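Local atomic coordinates of 5-ketofructose reductase (Gluconobacter sp., PDB entry 7COK), a protein that reduces 5-ketofructose, probably with a nicotinamide cofactor, and belongs to a novel class of the shikimate dehydrogenase family. Residues A[29-34]-A[258-263]; A[85-90]-A[169-174]; A[117-122]-A[219-224]; A[128-133]-A[207-212]. One frame throughout, in Å; residues are numbered along the deposited sequence.

Contact 1: A[29-34]-A[258-263]; sequences AGYHHA and IGVEIW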
loop_
_atom_site.group_PDB
_atom_site.type_symbol
_atom_site.label_atom_id
_atom_site.label_comp_id
_atom_site.label_asym_id
_atom_site.label_seq_id
_atom_site.Cartn_x
_atom_site.Cartn_y
_atom_site.Cartn_z
ATOM N N ALA A 29 5.138 -13.174 -2.678
ATOM C CA ALA A 29 6.067 -14.303 -2.537
ATOM C C ALA A 29 7.203 -14.176 -3.563
ATOM O O ALA A 29 8.393 -14.386 -3.250
ATOM C CB ALA A 29 5.324 -15.613 -2.664
ATOM N N GLY A 30 6.841 -13.775 -4.778
ATOM C CA GLY A 30 7.806 -13.461 -5.822
ATOM C C GLY A 30 8.734 -12.311 -5.468
ATOM O O GLY A 30 9.946 -12.431 -5.614
ATOM N N TYR A 31 8.164 -11.209 -4.979
ATOM C CA TYR A 31 8.974 -10.069 -4.542
ATOM C C TYR A 31 10.009 -10.491 -3.479
ATOM O O TYR A 31 11.177 -10.121 -3.566
ATOM C CB TYR A 31 8.106 -8.954 -3.960
ATOM C CG TYR A 31 7.236 -8.155 -4.931
ATOM C CD1 TYR A 31 7.548 -8.039 -6.292
ATOM C CD2 TYR A 31 6.100 -7.512 -4.465
ATOM C CE1 TYR A 31 6.749 -7.277 -7.135
ATOM C CE2 TYR A 31 5.293 -6.754 -5.304
ATOM C CZ TYR A 31 5.619 -6.646 -6.641
ATOM O OH TYR A 31 4.811 -5.916 -7.509
ATOM N N HIS A 32 9.560 -11.281 -2.502
ATOM C CA HIS A 32 10.407 -11.674 -1.369
ATOM C C HIS A 32 11.528 -12.591 -1.837
ATOM O O HIS A 32 12.666 -12.422 -1.435
ATOM C CB HIS A 32 9.560 -12.320 -0.282
ATOM C CG HIS A 32 10.339 -12.715 0.932
ATOM N ND1 HIS A 32 10.752 -11.802 1.877
ATOM C CD2 HIS A 32 10.793 -13.922 1.346
ATOM C CE1 HIS A 32 11.409 -12.432 2.837
ATOM N NE2 HIS A 32 11.451 -13.718 2.536
ATOM N N HIS A 33 11.208 -13.515 -2.747
ATOM C CA HIS A 33 12.200 -14.443 -3.278
ATOM C C HIS A 33 13.300 -13.687 -4.023
ATOM O O HIS A 33 14.496 -14.075 -3.948
ATOM C CB HIS A 33 11.502 -15.483 -4.179
ATOM C CG HIS A 33 12.410 -16.569 -4.695
ATOM N ND1 HIS A 33 13.219 -16.405 -5.799
ATOM C CD2 HIS A 33 12.602 -17.838 -4.268
ATOM C CE1 HIS A 33 13.885 -17.528 -6.023
ATOM N NE2 HIS A 33 13.514 -18.415 -5.119
ATOM N N ALA A 34 12.922 -12.614 -4.720
ATOM C CA ALA A 34 13.867 -11.783 -5.513
ATOM C C ALA A 34 14.662 -10.819 -4.645
ATOM O O ALA A 34 15.621 -10.217 -5.126
ATOM C CB ALA A 34 13.137 -11.002 -6.608
ATOM N N ILE A 258 4.329 -11.695 -16.065
ATOM C CA ILE A 258 4.227 -10.691 -17.128
ATOM C C ILE A 258 3.906 -9.299 -16.588
ATOM O O ILE A 258 4.523 -8.328 -17.032
ATOM C CB ILE A 258 3.223 -11.149 -18.211
ATOM C CG1 ILE A 258 3.774 -12.360 -18.981
ATOM C CG2 ILE A 258 2.856 -10.019 -19.184
ATOM C CD1 ILE A 258 2.682 -13.211 -19.603
ATOM N N GLY A 259 2.960 -9.217 -15.655
ATOM C CA GLY A 259 2.562 -7.944 -15.047
ATOM C C GLY A 259 3.724 -7.266 -14.339
ATOM O O GLY A 259 3.947 -6.071 -14.505
ATOM N N VAL A 260 4.458 -8.034 -13.539
ATOM C CA VAL A 260 5.606 -7.479 -12.829
ATOM C C VAL A 260 6.743 -7.117 -13.786
ATOM O O VAL A 260 7.441 -6.125 -13.557
ATOM C CB VAL A 260 6.046 -8.381 -11.668
ATOM C CG1 VAL A 260 7.289 -7.839 -10.987
ATOM C CG2 VAL A 260 4.930 -8.501 -10.636
ATOM N N GLU A 261 6.912 -7.890 -14.864
ATOM C CA GLU A 261 7.829 -7.472 -15.928
ATOM C C GLU A 261 7.452 -6.105 -16.492
ATOM O O GLU A 261 8.324 -5.257 -16.668
ATOM C CB GLU A 261 7.944 -8.515 -17.039
ATOM C CG GLU A 261 8.704 -9.766 -16.644
ATOM C CD GLU A 261 8.639 -10.850 -17.709
ATOM O OE1 GLU A 261 7.741 -10.833 -18.595
ATOM O OE2 GLU A 261 9.504 -11.744 -17.656
ATOM N N ILE A 262 6.161 -5.893 -16.728
ATOM C CA ILE A 262 5.655 -4.599 -17.231
ATOM C C ILE A 262 5.921 -3.495 -16.214
ATOM O O ILE A 262 6.354 -2.410 -16.578
ATOM C CB ILE A 262 4.157 -4.689 -17.621
ATOM C CG1 ILE A 262 4.000 -5.547 -18.895
ATOM C CG2 ILE A 262 3.537 -3.303 -17.850
ATOM C CD1 ILE A 262 2.575 -5.980 -19.213
ATOM N N TRP A 263 5.643 -3.769 -14.948
ATOM C CA TRP A 263 5.771 -2.754 -13.900
ATOM C C TRP A 263 7.191 -2.380 -13.516
ATOM O O TRP A 263 7.495 -1.191 -13.269
ATOM C CB TRP A 263 5.070 -3.229 -12.630
ATOM C CG TRP A 263 3.592 -3.380 -12.753
ATOM C CD1 TRP A 263 2.762 -2.777 -13.661
ATOM C CD2 TRP A 263 2.756 -4.104 -11.865
ATOM N NE1 TRP A 263 1.462 -3.144 -13.419
ATOM C CE2 TRP A 263 1.427 -3.945 -12.309
ATOM C CE3 TRP A 263 3.004 -4.912 -10.749
ATOM C CZ2 TRP A 263 0.341 -4.559 -11.665
ATOM C CZ3 TRP A 263 1.946 -5.511 -10.106
ATOM C CH2 TRP A 263 0.616 -5.335 -10.568
#

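Contact 2: A[85-90]-A[169-174]; sequences SARLIG and NDKTEA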
loop_
_atom_site.group_PDB
_atom_site.type_symbol
_atom_site.label_atom_id
_atom_site.label_comp_id
_atom_site.label_asym_id
_atom_site.label_seq_id
_atom_site.Cartn_x
_atom_site.Cartn_y
_atom_site.Cartn_z
ATOM N N SER A 85 -3.494 -5.297 -27.712
ATOM C CA SER A 85 -4.458 -6.342 -27.381
ATOM C C SER A 85 -5.571 -5.833 -26.471
ATOM O O SER A 85 -6.720 -6.187 -26.666
ATOM C CB SER A 85 -3.770 -7.588 -26.840
ATOM O OG SER A 85 -3.406 -7.455 -25.479
ATOM N N ALA A 86 -5.223 -4.947 -25.527
ATOM C CA ALA A 86 -6.224 -4.281 -24.685
ATOM C C ALA A 86 -7.193 -3.468 -25.507
ATOM O O ALA A 86 -8.366 -3.477 -25.202
ATOM C CB ALA A 86 -5.541 -3.379 -23.674
ATOM N N ARG A 87 -6.705 -2.792 -26.555
ATOM C CA ARG A 87 -7.579 -2.034 -27.467
ATOM C C ARG A 87 -8.600 -2.949 -28.134
ATOM O O ARG A 87 -9.787 -2.645 -28.162
ATOM C CB ARG A 87 -6.770 -1.266 -28.529
ATOM C CG ARG A 87 -7.638 -0.338 -29.380
ATOM C CD ARG A 87 -6.874 0.331 -30.511
ATOM N NE ARG A 87 -7.361 -0.164 -31.803
ATOM C CZ ARG A 87 -6.907 -1.239 -32.444
ATOM N NH1 ARG A 87 -5.926 -1.979 -31.937
ATOM N NH2 ARG A 87 -7.447 -1.579 -33.605
ATOM N N LEU A 88 -8.133 -4.077 -28.659
ATOM C CA LEU A 88 -9.033 -4.995 -29.334
ATOM C C LEU A 88 -9.996 -5.694 -28.379
ATOM O O LEU A 88 -11.177 -5.856 -28.686
ATOM C CB LEU A 88 -8.248 -6.045 -30.113
ATOM C CG LEU A 88 -7.525 -5.681 -31.420
ATOM C CD1 LEU A 88 -8.215 -4.577 -32.205
ATOM C CD2 LEU A 88 -6.076 -5.362 -31.197
ATOM N N ILE A 89 -9.475 -6.143 -27.232
ATOM C CA ILE A 89 -10.306 -6.791 -26.213
ATOM C C ILE A 89 -11.326 -5.810 -25.635
ATOM O O ILE A 89 -12.471 -6.174 -25.370
ATOM C CB ILE A 89 -9.440 -7.430 -25.112
ATOM C CG1 ILE A 89 -8.606 -8.566 -25.698
ATOM C CG2 ILE A 89 -10.314 -7.993 -23.989
ATOM C CD1 ILE A 89 -7.441 -8.996 -24.833
ATOM N N GLY A 90 -10.915 -4.563 -25.440
ATOM C CA GLY A 90 -11.802 -3.549 -24.887
ATOM C C GLY A 90 -11.829 -3.573 -23.380
ATOM O O GLY A 90 -12.790 -3.129 -22.748
ATOM N N ASN A 169 -12.183 -12.136 -37.046
ATOM C CA ASN A 169 -12.221 -11.906 -38.495
ATOM C C ASN A 169 -12.044 -10.446 -38.880
ATOM O O ASN A 169 -11.344 -10.151 -39.845
ATOM C CB ASN A 169 -13.530 -12.430 -39.082
ATOM C CG ASN A 169 -13.639 -13.934 -39.012
ATOM O OD1 ASN A 169 -12.681 -14.645 -39.307
ATOM N ND2 ASN A 169 -14.806 -14.424 -38.622
ATOM N N ASP A 170 -12.649 -9.553 -38.103
ATOM C CA ASP A 170 -12.670 -8.114 -38.409
ATOM C C ASP A 170 -11.392 -7.385 -38.056
ATOM O O ASP A 170 -11.046 -6.383 -38.699
ATOM C CB ASP A 170 -13.821 -7.426 -37.697
ATOM C CG ASP A 170 -15.177 -7.904 -38.165
ATOM O OD1 ASP A 170 -15.244 -8.562 -39.224
ATOM O OD2 ASP A 170 -16.173 -7.606 -37.465
ATOM N N LYS A 171 -10.706 -7.860 -37.021
ATOM C CA LYS A 171 -9.574 -7.127 -36.473
ATOM C C LYS A 171 -8.230 -7.844 -36.506
ATOM O O LYS A 171 -7.232 -7.283 -36.063
ATOM C CB LYS A 171 -9.878 -6.642 -35.038
ATOM C CG LYS A 171 -11.045 -5.662 -34.906
ATOM C CD LYS A 171 -10.929 -4.451 -35.829
ATOM C CE LYS A 171 -9.694 -3.599 -35.537
ATOM N NZ LYS A 171 -9.430 -2.716 -36.709
ATOM N N THR A 172 -8.196 -9.068 -37.019
ATOM C CA THR A 172 -6.961 -9.865 -37.040
ATOM C C THR A 172 -6.780 -10.613 -38.359
ATOM O O THR A 172 -7.678 -10.624 -39.200
ATOM C CB THR A 172 -6.878 -10.859 -35.850
ATOM O OG1 THR A 172 -7.489 -12.116 -36.188
ATOM C CG2 THR A 172 -7.526 -10.296 -34.569
ATOM N N GLU A 173 -5.615 -11.224 -38.530
ATOM C CA GLU A 173 -5.325 -12.036 -39.715
ATOM C C GLU A 173 -5.880 -13.455 -39.616
ATOM O O GLU A 173 -5.960 -14.166 -40.615
ATOM C CB GLU A 173 -3.817 -12.061 -40.005
ATOM C CG GLU A 173 -3.161 -10.687 -40.132
ATOM C CD GLU A 173 -3.993 -9.663 -40.892
ATOM O OE1 GLU A 173 -4.445 -8.684 -40.255
ATOM O OE2 GLU A 173 -4.198 -9.830 -42.113
ATOM N N ALA A 174 -6.265 -13.840 -38.399
ATOM C CA ALA A 174 -6.803 -15.161 -38.103
ATOM C C ALA A 174 -8.248 -15.270 -38.555
ATOM O O ALA A 174 -8.967 -14.267 -38.627
ATOM C CB ALA A 174 -6.697 -15.448 -36.605
#

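Contact 3: A[117-122]-A[219-224]; sequences KTVTSP and ETVVAD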
loop_
_atom_site.group_PDB
_atom_site.type_symbol
_atom_site.label_atom_id
_atom_site.label_comp_id
_atom_site.label_asym_id
_atom_site.label_seq_id
_atom_site.Cartn_x
_atom_site.Cartn_y
_atom_site.Cartn_z
ATOM N N LYS A 117 3.569 -21.396 -25.148
ATOM C CA LYS A 117 4.891 -21.263 -25.752
ATOM C C LYS A 117 5.944 -22.207 -25.158
ATOM O O LYS A 117 6.955 -22.495 -25.821
ATOM C CB LYS A 117 5.340 -19.808 -25.724
ATOM C CG LYS A 117 4.645 -18.990 -26.808
ATOM C CD LYS A 117 4.923 -17.505 -26.723
ATOM C CE LYS A 117 4.444 -16.784 -27.965
ATOM N NZ LYS A 117 4.903 -15.366 -27.973
ATOM N N THR A 118 5.704 -22.723 -23.950
ATOM C CA THR A 118 6.594 -23.765 -23.392
ATOM C C THR A 118 6.494 -25.091 -24.138
ATOM O O THR A 118 7.376 -25.953 -23.991
ATOM C CB THR A 118 6.386 -24.037 -21.877
ATOM O OG1 THR A 118 5.093 -24.587 -21.653
ATOM C CG2 THR A 118 6.551 -22.766 -21.046
ATOM N N VAL A 119 5.415 -25.296 -24.890
ATOM C CA VAL A 119 5.228 -26.590 -25.571
ATOM C C VAL A 119 5.207 -26.505 -27.097
ATOM O O VAL A 119 5.608 -27.456 -27.768
ATOM C CB VAL A 119 4.024 -27.396 -25.016
ATOM C CG1 VAL A 119 4.246 -27.733 -23.541
ATOM C CG2 VAL A 119 2.704 -26.661 -25.203
ATOM N N THR A 120 4.712 -25.390 -27.629
ATOM C CA THR A 120 4.588 -25.198 -29.077
ATOM C C THR A 120 4.336 -23.725 -29.418
ATOM O O THR A 120 4.019 -22.911 -28.529
ATOM C CB THR A 120 3.504 -26.139 -29.688
ATOM O OG1 THR A 120 3.397 -25.906 -31.094
ATOM C CG2 THR A 120 2.136 -25.965 -29.015
ATOM N N SER A 121 4.489 -23.377 -30.694
ATOM C CA SER A 121 4.162 -22.027 -31.155
ATOM C C SER A 121 2.696 -21.947 -31.557
ATOM O O SER A 121 2.167 -22.895 -32.132
ATOM C CB SER A 121 5.046 -21.616 -32.335
ATOM O OG SER A 121 4.741 -20.289 -32.754
ATOM N N PRO A 122 2.043 -20.808 -31.272
ATOM C CA PRO A 122 0.665 -20.602 -31.715
ATOM C C PRO A 122 0.528 -20.316 -33.209
ATOM O O PRO A 122 -0.567 -20.462 -33.750
ATOM C CB PRO A 122 0.228 -19.362 -30.928
ATOM C CG PRO A 122 1.494 -18.651 -30.600
ATOM C CD PRO A 122 2.474 -19.747 -30.335
ATOM N N GLU A 219 -1.560 -35.712 -30.117
ATOM C CA GLU A 219 -0.801 -34.521 -30.501
ATOM C C GLU A 219 -1.457 -33.210 -30.071
ATOM O O GLU A 219 -0.801 -32.148 -30.065
ATOM C CB GLU A 219 -0.641 -34.476 -32.015
ATOM C CG GLU A 219 0.429 -35.382 -32.588
ATOM C CD GLU A 219 0.745 -35.024 -34.025
ATOM O OE1 GLU A 219 1.354 -33.955 -34.252
ATOM O OE2 GLU A 219 0.375 -35.805 -34.927
ATOM N N THR A 220 -2.752 -33.272 -29.749
ATOM C CA THR A 220 -3.509 -32.068 -29.382
ATOM C C THR A 220 -3.019 -31.564 -28.039
ATOM O O THR A 220 -2.919 -32.324 -27.075
ATOM C CB THR A 220 -5.013 -32.341 -29.293
ATOM O OG1 THR A 220 -5.441 -33.054 -30.455
ATOM C CG2 THR A 220 -5.797 -31.016 -29.217
ATOM N N VAL A 221 -2.708 -30.272 -27.989
ATOM C CA VAL A 221 -2.337 -29.593 -26.745
ATOM C C VAL A 221 -3.642 -29.191 -26.054
ATOM O O VAL A 221 -4.496 -28.566 -26.670
ATOM C CB VAL A 221 -1.430 -28.382 -27.031
ATOM C CG1 VAL A 221 -1.097 -27.629 -25.746
ATOM C CG2 VAL A 221 -0.156 -28.854 -27.707
ATOM N N VAL A 222 -3.791 -29.569 -24.788
ATOM C CA VAL A 222 -5.042 -29.347 -24.061
ATOM C C VAL A 222 -4.743 -28.448 -22.858
ATOM O O VAL A 222 -3.884 -28.750 -22.037
ATOM C CB VAL A 222 -5.689 -30.679 -23.622
ATOM C CG1 VAL A 222 -7.029 -30.419 -22.983
ATOM C CG2 VAL A 222 -5.877 -31.634 -24.790
ATOM N N ALA A 223 -5.474 -27.339 -22.760
ATOM C CA ALA A 223 -5.245 -26.327 -21.716
ATOM C C ALA A 223 -6.550 -26.027 -20.983
ATOM O O ALA A 223 -7.642 -26.142 -21.559
ATOM C CB ALA A 223 -4.681 -25.071 -22.341
ATOM N N ASP A 224 -6.423 -25.602 -19.746
ATOM C CA ASP A 224 -7.565 -25.253 -18.926
ATOM C C ASP A 224 -7.246 -24.000 -18.129
ATOM O O ASP A 224 -6.239 -23.929 -17.445
ATOM C CB ASP A 224 -7.884 -26.407 -17.978
ATOM C CG ASP A 224 -9.277 -26.332 -17.390
ATOM O OD1 ASP A 224 -9.922 -25.255 -17.349
ATOM O OD2 ASP A 224 -9.764 -27.380 -16.971
#

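Contact 4: A[128-133]-A[207-212]; sequences VILGAG and AAPPVE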
loop_
_atom_site.group_PDB
_atom_site.type_symbol
_atom_site.label_atom_id
_atom_site.label_comp_id
_atom_site.label_asym_id
_atom_site.label_seq_id
_atom_site.Cartn_x
_atom_site.Cartn_y
_atom_site.Cartn_z
ATOM N N VAL A 128 -9.416 -24.579 -30.734
ATOM C CA VAL A 128 -10.797 -24.619 -30.233
ATOM C C VAL A 128 -10.837 -24.072 -28.814
ATOM O O VAL A 128 -10.093 -24.559 -27.941
ATOM C CB VAL A 128 -11.401 -26.044 -30.248
ATOM C CG1 VAL A 128 -12.750 -26.071 -29.525
ATOM C CG2 VAL A 128 -11.600 -26.510 -31.673
ATOM N N ILE A 129 -11.716 -23.090 -28.578
ATOM C CA ILE A 129 -11.915 -22.524 -27.246
ATOM C C ILE A 129 -13.319 -22.876 -26.797
ATOM O O ILE A 129 -14.306 -22.539 -27.471
ATOM C CB ILE A 129 -11.760 -20.990 -27.248
ATOM C CG1 ILE A 129 -10.405 -20.594 -27.840
ATOM C CG2 ILE A 129 -12.042 -20.425 -25.837
ATOM C CD1 ILE A 129 -10.185 -19.087 -27.867
ATOM N N LEU A 130 -13.411 -23.596 -25.687
ATOM C CA LEU A 130 -14.694 -23.896 -25.051
ATOM C C LEU A 130 -15.087 -22.755 -24.142
ATOM O O LEU A 130 -14.438 -22.517 -23.120
ATOM C CB LEU A 130 -14.659 -25.207 -24.242
ATOM C CG LEU A 130 -14.019 -26.387 -24.946
ATOM C CD1 LEU A 130 -13.687 -27.467 -23.925
ATOM C CD2 LEU A 130 -14.873 -26.895 -26.110
ATOM N N GLY A 131 -16.210 -22.118 -24.467
ATOM C CA GLY A 131 -16.747 -20.998 -23.685
ATOM C C GLY A 131 -16.483 -19.662 -24.349
ATOM O O GLY A 131 -15.535 -19.540 -25.130
ATOM N N ALA A 132 -17.320 -18.669 -24.042
ATOM C CA ALA A 132 -17.245 -17.337 -24.651
ATOM C C ALA A 132 -17.112 -16.127 -23.686
ATOM O O ALA A 132 -17.425 -14.985 -24.063
ATOM C CB ALA A 132 -18.438 -17.142 -25.586
ATOM N N GLY A 133 -16.684 -16.373 -22.448
ATOM C CA GLY A 133 -16.484 -15.305 -21.455
ATOM C C GLY A 133 -15.345 -14.315 -21.692
ATOM O O GLY A 133 -14.808 -14.178 -22.816
ATOM N N ALA A 207 -16.215 -32.630 -12.104
ATOM C CA ALA A 207 -16.946 -31.986 -13.194
ATOM C C ALA A 207 -16.006 -31.688 -14.355
ATOM O O ALA A 207 -14.870 -31.282 -14.144
ATOM C CB ALA A 207 -17.611 -30.714 -12.711
ATOM N N ALA A 208 -16.483 -31.914 -15.571
ATOM C CA ALA A 208 -15.717 -31.567 -16.777
ATOM C C ALA A 208 -16.652 -31.011 -17.850
ATOM O O ALA A 208 -17.833 -31.412 -17.928
ATOM C CB ALA A 208 -14.950 -32.781 -17.296
ATOM N N PRO A 209 -16.155 -30.068 -18.680
ATOM C CA PRO A 209 -17.008 -29.612 -19.783
ATOM C C PRO A 209 -17.330 -30.760 -20.746
ATOM O O PRO A 209 -16.478 -31.660 -20.921
ATOM C CB PRO A 209 -16.128 -28.593 -20.518
ATOM C CG PRO A 209 -14.720 -28.897 -20.107
ATOM C CD PRO A 209 -14.811 -29.446 -18.716
ATOM N N PRO A 210 -18.542 -30.745 -21.363
ATOM C CA PRO A 210 -18.968 -31.847 -22.242
ATOM C C PRO A 210 -18.240 -31.840 -23.581
ATOM O O PRO A 210 -18.626 -31.145 -24.521
ATOM C CB PRO A 210 -20.482 -31.645 -22.382
ATOM C CG PRO A 210 -20.705 -30.201 -22.094
ATOM C CD PRO A 210 -19.632 -29.773 -21.133
ATOM N N VAL A 211 -17.172 -32.632 -23.629
ATOM C CA VAL A 211 -16.332 -32.778 -24.815
ATOM C C VAL A 211 -16.227 -34.258 -25.097
ATOM O O VAL A 211 -16.041 -35.061 -24.169
ATOM C CB VAL A 211 -14.904 -32.249 -24.546
ATOM C CG1 VAL A 211 -13.991 -32.436 -25.751
ATOM C CG2 VAL A 211 -14.946 -30.785 -24.149
ATOM N N GLU A 212 -16.344 -34.617 -26.377
ATOM C CA GLU A 212 -16.052 -35.966 -26.820
ATOM C C GLU A 212 -14.532 -36.124 -26.796
ATOM O O GLU A 212 -13.803 -35.685 -27.718
ATOM C CB GLU A 212 -16.619 -36.215 -28.203
ATOM C CG GLU A 212 -16.341 -37.614 -28.708
ATOM C CD GLU A 212 -16.936 -37.833 -30.072
ATOM O OE1 GLU A 212 -16.539 -37.099 -30.993
ATOM O OE2 GLU A 212 -17.795 -38.732 -30.217
#

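Contact 1: A[29-34]-A[258-263]
Tyr31 reaches from helix 23-34 to two side chains on helix 248-264, Val260 and Trp263. Its ring meets Val260 at the edge, close to the ring plane. CE1 lies 3.9 Å from Val260 CG1, and CG2 is only slightly farther, so both methyls of the valine border the ring. The hydroxyl carries on to Trp263. Tyr31 OH sits 3.8 Å from Trp263 CE3, at the edge of the indole and near its plane. The two aromatic side chains cross at about a right angle, and no ring lies over the other. The tyrosine CG is anti to the carbonyl carbon (chi1 -71°). This sends the ring out across the gap between the helices, where the nearest CA atoms, those of Tyr31 and Val260, are 9.3 Å apart. The hydroxyl is hydrogen-bonded to Thr11 OG1. A leucine in place of Tyr31 would probably leave that threonine without this partner and open a gap beside the indole edge. All three touching side chains are buried. Leu268, in the loop after helix 248-264, touches both Tyr31 and Val260. Tyr31 also rests on Ala38 of strand 38-44, and Trp263 packs on Tyr40 of that strand and Cys94 of strand 94-98.

Contact 2: A[85-90]-A[169-174]
Leu88 and Lys171 form the close-packed half of this contact, where helix 84-89 approaches the end of helix 158-171. One methyl of the leucine does the touching. Leu88 CD1 is 3.8 Å from Lys171 CE and 3.9 Å from Lys171 CB. The lysine chain makes this possible by folding back. It is bent at chi2 (-53°) and chi3 (-62°), which brings both the base and the far end of its aliphatic part against the same methyl. Leu88 is buried, and its CB points toward the other segment. The CA atoms of Leu88 and Lys171 are 7.5 Å apart, the closest pair of the two segments.

The other half is less buried and lies on the solvent side. Arg87 and Lys171 are both exposed, and their side chains cross at about a right angle. Only the end of Arg87 takes part. Arg87 NH2 comes within 3.6 Å of Lys171 CE, which approaches the guanidinium obliquely. The amine follows at the edge of that group, in its plane, with Lys171 NZ 3.9 Å from Arg87 NH2. No hydrogen bond or salt bridge spans the segments.

Thr172 is the first residue past helix 158-171. Its OG1 accepts from Ala174 N in an ST turn and is also hydrogen-bonded to Ile168 O.

Contact with the leucine is therefore apolar and uses the methylenes of the lysine. The two cationic ends probably repel each other somewhat, an effect that water on this exposed side would probably weaken.

Contact 3: A[117-122]-A[219-224]
Val221 sets its two methyls against two different side chains of the loop 117-122. CG1 meets Val119, with Val221 CG1 4.0 Å from Val119 CG2. CG2 meets Thr120, with Val221 CG2 3.9 Å from Thr120 CG2. In the valine, CG1 is anti to the backbone N (chi1 177°) and CG2 lies beside that N. With CB pointing toward the loop, the two branches reach different neighbours. Val119 crosses Val221 at a slant. Thr120 and Val221 instead run past each other in opposite directions. Only methyl groups touch, and no hydrogen bond joins the segments.

Val221 opens strand 221-224 of the parallel sheet that forms the Rossmann-type domain. The loop follows helix 110-117 and leads into strand 126-130 of the same sheet, so the contact lays this connection over the start of a strand two places away. Leu116 of helix 110-117 and Leu246 of strand 245-246 also touch Val221. Thr120 turns its methyl to the valine and uses its hydroxyl elsewhere: OG1 is hydrogen-bonded to Lys125 NZ, and Ser121 O takes a bond from the same amine. Val119 is exposed on the outer side of the contact, where it also packs on Thr244 and Leu246.

Contact 4: A[128-133]-A[207-212]
Leu130 provides the larger share of the buried surface here, and a single methyl does its work. Leu130 CD1 is 3.6 Å from Val211 CG2 and 4.2 Å from Pro209 CG. The first is a close methyl-to-methyl contact. The second is a lighter touch on the proline ring. CB of Leu130 points toward the loop 207-212, and CB of both Val211 and Pro209 points back toward the strand. The leucine therefore meets two residues of the loop at once.

Val211 supplies the next largest share. With chi1 at 178°, its CG2 stands opposite the carbonyl carbon, and this is the methyl that reaches the leucine. The two side chains meet obliquely. Pro209 and Val211 both turn to the leucine. The contact is wholly apolar, and no hydrogen bond spans the segments.

Trp181 adds to the cluster by touching both Leu130 and Pro209. Its NE1 is also hydrogen-bonded to Pro210 O of the loop. Leu194 of the adjacent strand 193-196 packs on Leu130 as well.

Leu130 ends strand 126-130, in the middle of the parallel sheet. Gly131 follows with a positive phi (103°), and Gly133 is the N-cap of helix 134-145. This strand-turn-helix order and the glycine pattern are consistent with the dinucleotide-binding turn of a Rossmann fold.

Overall arrangement
From the N terminus, helix 23-34 is the first partner met. Contact 1 joins it to helix 248-264 late in the chain and closes the longest loop, which encloses the other three contacts. Contact 2 starts next, at 85-90, and closes at 169-174. It brings a helix from the mixed-sheet part of the fold to a helix flanking the parallel sheet. Contacts 3 and 4 begin within that span but close beyond it, so each crosses contact 2. Contact 4 lies within the loop of contact 3. Both reach the parallel sheet, and their centres are about 16 Å apart. Contacts 1 and 4 lie on opposite sides of the chain's centre, about 32 Å apart between centres.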